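Local structure of serpin B3 (Homo sapiens, 4ZK3) at residues F16-K21 and K296-T301; S30-T35 and H83-L88. The protein probably inhibits proteases as a member of the serpin family and appears to be the source of Pso p27, a psoriasis-associated form that builds large aggregates. All blocks are in the same frame, centred on the assembly; numbering follows the deposited sequence.

Contact 1: residues F16-K21 and K296-T301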
# COMPACT_ATOMS: atom_id res chain seq x y z
N PHE A 16 -5.02 8.28 -3.29
CA PHE A 16 -4.03 9.33 -3.21
C PHE A 16 -4.67 10.73 -3.16
O PHE A 16 -4.25 11.57 -2.38
CB PHE A 16 -3.06 9.22 -4.38
CG PHE A 16 -1.93 10.18 -4.28
CD1 PHE A 16 -0.86 9.94 -3.47
CD2 PHE A 16 -1.97 11.38 -4.97
CE1 PHE A 16 0.18 10.83 -3.36
CE2 PHE A 16 -0.94 12.30 -4.87
CZ PHE A 16 0.13 12.03 -4.04
N GLN A 17 -5.66 10.96 -4.02
CA GLN A 17 -6.41 12.26 -4.08
C GLN A 17 -7.10 12.58 -2.75
O GLN A 17 -7.07 13.69 -2.31
CB GLN A 17 -7.41 12.25 -5.25
CG GLN A 17 -6.82 11.90 -6.63
CD GLN A 17 -5.88 12.94 -7.29
OE1 GLN A 17 -5.89 13.10 -8.51
NE2 GLN A 17 -5.07 13.60 -6.50
N GLN A 18 -7.61 11.60 -2.05
CA GLN A 18 -8.12 11.83 -0.70
C GLN A 18 -7.04 12.15 0.30
O GLN A 18 -7.16 13.11 1.09
CB GLN A 18 -8.98 10.64 -0.22
CG GLN A 18 -10.18 10.40 -1.15
CD GLN A 18 -11.08 11.64 -1.20
OE1 GLN A 18 -11.43 12.24 -0.17
NE2 GLN A 18 -11.36 12.09 -2.41
N PHE A 19 -5.94 11.39 0.23
CA PHE A 19 -4.84 11.52 1.15
C PHE A 19 -4.18 12.90 1.03
O PHE A 19 -3.69 13.44 2.03
CB PHE A 19 -3.78 10.44 0.94
CG PHE A 19 -4.23 9.06 1.29
CD1 PHE A 19 -5.29 8.84 2.11
CD2 PHE A 19 -3.54 7.97 0.79
CE1 PHE A 19 -5.70 7.57 2.40
CE2 PHE A 19 -3.93 6.69 1.09
CZ PHE A 19 -5.02 6.49 1.90
N ARG A 20 -4.20 13.46 -0.15
CA ARG A 20 -3.68 14.80 -0.37
C ARG A 20 -4.29 15.88 0.54
O ARG A 20 -3.66 16.92 0.76
CB ARG A 20 -3.96 15.25 -1.77
CG ARG A 20 -3.13 14.49 -2.78
CD ARG A 20 -3.35 15.01 -4.16
NE ARG A 20 -2.72 16.32 -4.24
CZ ARG A 20 -2.87 17.15 -5.25
NH1 ARG A 20 -3.60 16.80 -6.29
NH2 ARG A 20 -2.27 18.33 -5.24
N LYS A 21 -5.49 15.62 1.06
CA LYS A 21 -6.21 16.59 1.89
C LYS A 21 -5.78 16.71 3.31
O LYS A 21 -6.15 17.67 3.93
CB LYS A 21 -7.67 16.28 1.87
CG LYS A 21 -8.17 16.39 0.44
CD LYS A 21 -9.59 15.95 0.31
CE LYS A 21 -10.02 16.26 -1.10
NZ LYS A 21 -11.21 15.45 -1.39
N LYS A 296 -12.22 5.07 7.15
CA LYS A 296 -13.70 4.96 7.16
C LYS A 296 -14.39 6.06 6.35
O LYS A 296 -15.10 5.75 5.37
CB LYS A 296 -14.17 4.93 8.60
CG LYS A 296 -15.63 4.64 8.82
CD LYS A 296 -15.92 5.06 10.26
CE LYS A 296 -17.13 4.32 10.81
NZ LYS A 296 -17.28 4.62 12.25
N ASP A 297 -14.16 7.32 6.71
CA ASP A 297 -14.84 8.47 6.03
C ASP A 297 -14.35 8.62 4.60
O ASP A 297 -15.16 8.84 3.67
CB ASP A 297 -14.66 9.81 6.77
CG ASP A 297 -15.50 9.90 8.04
OD1 ASP A 297 -16.41 9.06 8.26
OD2 ASP A 297 -15.24 10.83 8.83
N THR A 298 -13.05 8.44 4.42
CA THR A 298 -12.45 8.34 3.07
C THR A 298 -13.21 7.36 2.15
O THR A 298 -13.65 7.71 1.07
CB THR A 298 -10.98 7.95 3.16
OG1 THR A 298 -10.27 8.90 3.93
CG2 THR A 298 -10.29 7.86 1.77
N LEU A 299 -13.36 6.10 2.58
CA LEU A 299 -14.06 5.10 1.73
C LEU A 299 -15.54 5.43 1.54
O LEU A 299 -16.12 5.13 0.51
CB LEU A 299 -13.93 3.69 2.36
CG LEU A 299 -12.47 3.20 2.36
CD1 LEU A 299 -12.30 2.00 3.27
CD2 LEU A 299 -12.07 2.91 0.94
N ARG A 300 -16.13 5.94 2.60
CA ARG A 300 -17.50 6.48 2.55
C ARG A 300 -17.64 7.49 1.40
O ARG A 300 -18.41 7.23 0.49
CB ARG A 300 -17.88 7.08 3.89
CG ARG A 300 -19.33 7.47 4.06
CD ARG A 300 -19.46 8.01 5.48
NE ARG A 300 -19.85 6.96 6.41
CZ ARG A 300 -19.43 6.83 7.66
NH1 ARG A 300 -18.54 7.66 8.19
NH2 ARG A 300 -19.90 5.82 8.39
N THR A 301 -16.82 8.53 1.40
CA THR A 301 -16.72 9.47 0.29
C THR A 301 -16.59 8.83 -1.07
O THR A 301 -17.15 9.34 -2.07
CB THR A 301 -15.48 10.35 0.45
OG1 THR A 301 -15.53 11.01 1.71
CG2 THR A 301 -15.35 11.37 -0.67
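Gln18, near the C-terminal end of helix 4-19, carries this contact, meeting Thr298 and Thr301 one turn apart on helix 296-302. The backbones come close here, with Gln18 CA 6.7 Å from Thr298 CA. The two side chains slide past one another in opposite directions, and the Thr298 methyl CG2 rests 3.7 Å from Gln18 CB and almost as near its CG. Thr298 offers this methyl because CG2 stands anti to its backbone N, with OG1 held beside that N. Beyond CG the glutamine chain bends (chi2 -60°), carrying its amide round to Thr301, where OE1 lies 4.0 Å from the CG2 methyl. Thr301 is held in rotation by a bond of 2.9 Å from its OG1 to Asp297 O, the donor lying 38° above the carbonyl plane. Asp297 O also accepts the helical N-H of Thr301, and the methyl is the branch left facing Gln18. Next along the chain, the Phe19 ring flanks the pair, its CE1 coming to 4.6 Å from Thr298 CG2. Lys21 reaches out with an extended chain and gives a weak bond from NZ to Gln18 OE1, 3.4 Å long. The contact is thus a small, mostly apolar patch at the serpin surface. Beneath it, Phe19 stacks on Tyr293 at the end of strand 276-294 and meets Tyr29 of strand 27-29 edge-to-face, while Phe16 packs on Ile27 and Tyr29 of strand 27-29 and on Glu258 of helix 254-260.

Contact 2: residues S30-T35 and H83-L88; sequences SPISIT and HQFQKL
Ser30 OG is gripped twice: it accepts the N-H of Ser33 at 3.1 Å, the N-cap bond of helix 31-42, and hydrogen-bonds to Leu382 O. Ile32 and Thr35 of that helix receive the ring of Phe85 from helix 81-91. Phe85 has CG anti to its backbone N (chi1 -152°, well short of 180°), which carries the ring toward helix 31-42, although the nearest CA atoms, those of Thr35 and Phe85, are 9.4 Å apart. The closest touch is a tight one, Thr35 CG2 to Phe85 CE2 at 3.4 Å, with the methyl approaching the ring obliquely. Ile32 supplies two looser neighbours: its carbonyl O sits near the ring plane, 4.2 Å from Phe85 CZ, and its CD1 lies 4.4 Å from Phe85 CE2. Thr35 also touches Phe59 and, on helix 4-19, Phe11, while Ile32 touches Phe92. On another side of the capped helix, Ser33 OG bonds to Thr347 OG1 and Ser33 packs on His330, an arrangement consistent with the serpin shutter region. The start of helix 31-42 thus bonds to strands through serine hydroxyls but meets Phe85 by dispersion and a carbonyl O, joined by shape, not directional bonds.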
# COMPACT_ATOMS: atom_id res chain seq x y z
N SER A 30 0.13 1.06 1.27
CA SER A 30 0.05 -0.12 0.40
C SER A 30 -1.35 -0.28 -0.13
O SER A 30 -2.23 -0.84 0.54
CB SER A 30 0.44 -1.41 1.12
OG SER A 30 0.18 -2.50 0.22
N PRO A 31 -1.55 0.11 -1.39
CA PRO A 31 -2.87 -0.08 -1.97
C PRO A 31 -3.28 -1.54 -2.04
O PRO A 31 -4.45 -1.88 -1.87
CB PRO A 31 -2.72 0.48 -3.39
CG PRO A 31 -1.23 0.54 -3.67
CD PRO A 31 -0.58 0.72 -2.32
N ILE A 32 -2.33 -2.43 -2.25
CA ILE A 32 -2.64 -3.88 -2.37
C ILE A 32 -3.13 -4.44 -1.07
O ILE A 32 -4.05 -5.30 -1.02
CB ILE A 32 -1.39 -4.65 -2.84
CG1 ILE A 32 -1.31 -4.59 -4.34
CG2 ILE A 32 -1.51 -6.12 -2.51
CD1 ILE A 32 -2.48 -5.30 -5.04
N SER A 33 -2.53 -3.97 0.02
CA SER A 33 -2.99 -4.38 1.38
C SER A 33 -4.42 -3.99 1.60
O SER A 33 -5.26 -4.77 2.13
CB SER A 33 -2.06 -3.76 2.42
OG SER A 33 -2.60 -3.93 3.71
N ILE A 34 -4.76 -2.81 1.13
CA ILE A 34 -6.13 -2.33 1.32
C ILE A 34 -7.09 -3.07 0.41
O ILE A 34 -8.17 -3.50 0.84
CB ILE A 34 -6.20 -0.84 1.08
CG1 ILE A 34 -5.25 -0.15 2.04
CG2 ILE A 34 -7.60 -0.39 1.31
CD1 ILE A 34 -5.00 1.30 1.75
N THR A 35 -6.70 -3.25 -0.83
CA THR A 35 -7.50 -4.07 -1.74
C THR A 35 -7.77 -5.44 -1.17
O THR A 35 -8.89 -5.94 -1.19
CB THR A 35 -6.84 -4.18 -3.10
OG1 THR A 35 -6.81 -2.89 -3.70
CG2 THR A 35 -7.64 -5.10 -3.98
N HIS A 83 -10.50 -15.09 -7.92
CA HIS A 83 -9.56 -16.08 -8.47
C HIS A 83 -8.31 -15.37 -8.95
O HIS A 83 -7.19 -15.85 -8.80
CB HIS A 83 -10.15 -16.80 -9.70
CG HIS A 83 -11.21 -17.81 -9.40
ND1 HIS A 83 -10.96 -19.17 -9.40
CD2 HIS A 83 -12.54 -17.68 -9.14
CE1 HIS A 83 -12.08 -19.83 -9.11
NE2 HIS A 83 -13.05 -18.95 -8.95
N GLN A 84 -8.51 -14.26 -9.62
CA GLN A 84 -7.38 -13.51 -10.17
C GLN A 84 -6.54 -12.92 -9.03
O GLN A 84 -5.30 -12.96 -9.05
CB GLN A 84 -7.87 -12.45 -11.17
CG GLN A 84 -8.59 -13.09 -12.35
CD GLN A 84 -8.85 -12.13 -13.48
OE1 GLN A 84 -9.96 -12.05 -14.00
NE2 GLN A 84 -7.83 -11.37 -13.84
N PHE A 85 -7.23 -12.47 -7.99
CA PHE A 85 -6.54 -11.98 -6.82
C PHE A 85 -5.81 -13.11 -6.09
O PHE A 85 -4.70 -12.91 -5.61
CB PHE A 85 -7.51 -11.24 -5.88
CG PHE A 85 -6.83 -10.21 -5.06
CD1 PHE A 85 -6.29 -10.54 -3.86
CD2 PHE A 85 -6.63 -8.93 -5.55
CE1 PHE A 85 -5.60 -9.60 -3.13
CE2 PHE A 85 -5.95 -7.97 -4.83
CZ PHE A 85 -5.44 -8.29 -3.61
N GLN A 86 -6.39 -14.32 -6.06
CA GLN A 86 -5.71 -15.44 -5.46
C GLN A 86 -4.38 -15.73 -6.16
O GLN A 86 -3.37 -16.04 -5.49
CB GLN A 86 -6.61 -16.65 -5.48
CG GLN A 86 -5.96 -17.93 -5.05
CD GLN A 86 -6.76 -19.14 -5.55
OE1 GLN A 86 -8.00 -19.07 -5.77
NE2 GLN A 86 -6.06 -20.23 -5.78
N LYS A 87 -4.37 -15.64 -7.49
CA LYS A 87 -3.14 -15.85 -8.26
C LYS A 87 -2.10 -14.78 -7.90
O LYS A 87 -0.93 -15.08 -7.66
CB LYS A 87 -3.41 -15.78 -9.76
CG LYS A 87 -3.94 -17.07 -10.38
CD LYS A 87 -3.69 -17.10 -11.90
CE LYS A 87 -3.62 -18.51 -12.48
NZ LYS A 87 -4.88 -18.97 -13.15
N LEU A 88 -2.53 -13.51 -7.82
CA LEU A 88 -1.65 -12.46 -7.33
C LEU A 88 -1.05 -12.76 -5.97
O LEU A 88 0.17 -12.65 -5.80
CB LEU A 88 -2.37 -11.12 -7.23
CG LEU A 88 -2.35 -10.19 -8.44
CD1 LEU A 88 -2.96 -8.87 -8.00
CD2 LEU A 88 -0.94 -10.01 -9.03

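In the fold
From the N terminus, helix 4-19 comes first and serves both contacts: its earlier residues, Leu4, Asn8, Phe11 and Met12, touch side chains of contact 2, and its C-terminal part enters contact 1. The chain passes through strand 27-29 into helix 31-42, and contact 2 closes a short excursion with no modelled strand, part of it unmodelled, back to helix 81-91. Contact 1 closes a far longer loop that encloses it and takes in strands 99-110, 174-185 and 206-224 before returning at helix 296-302. The centres lie 20 Å apart and the nearest atoms about 5 Å, without touching. Contact 2 is buried among the N-terminal helices, whereas contact 1 ties helix 4-19 to helix 296-302 at the surface.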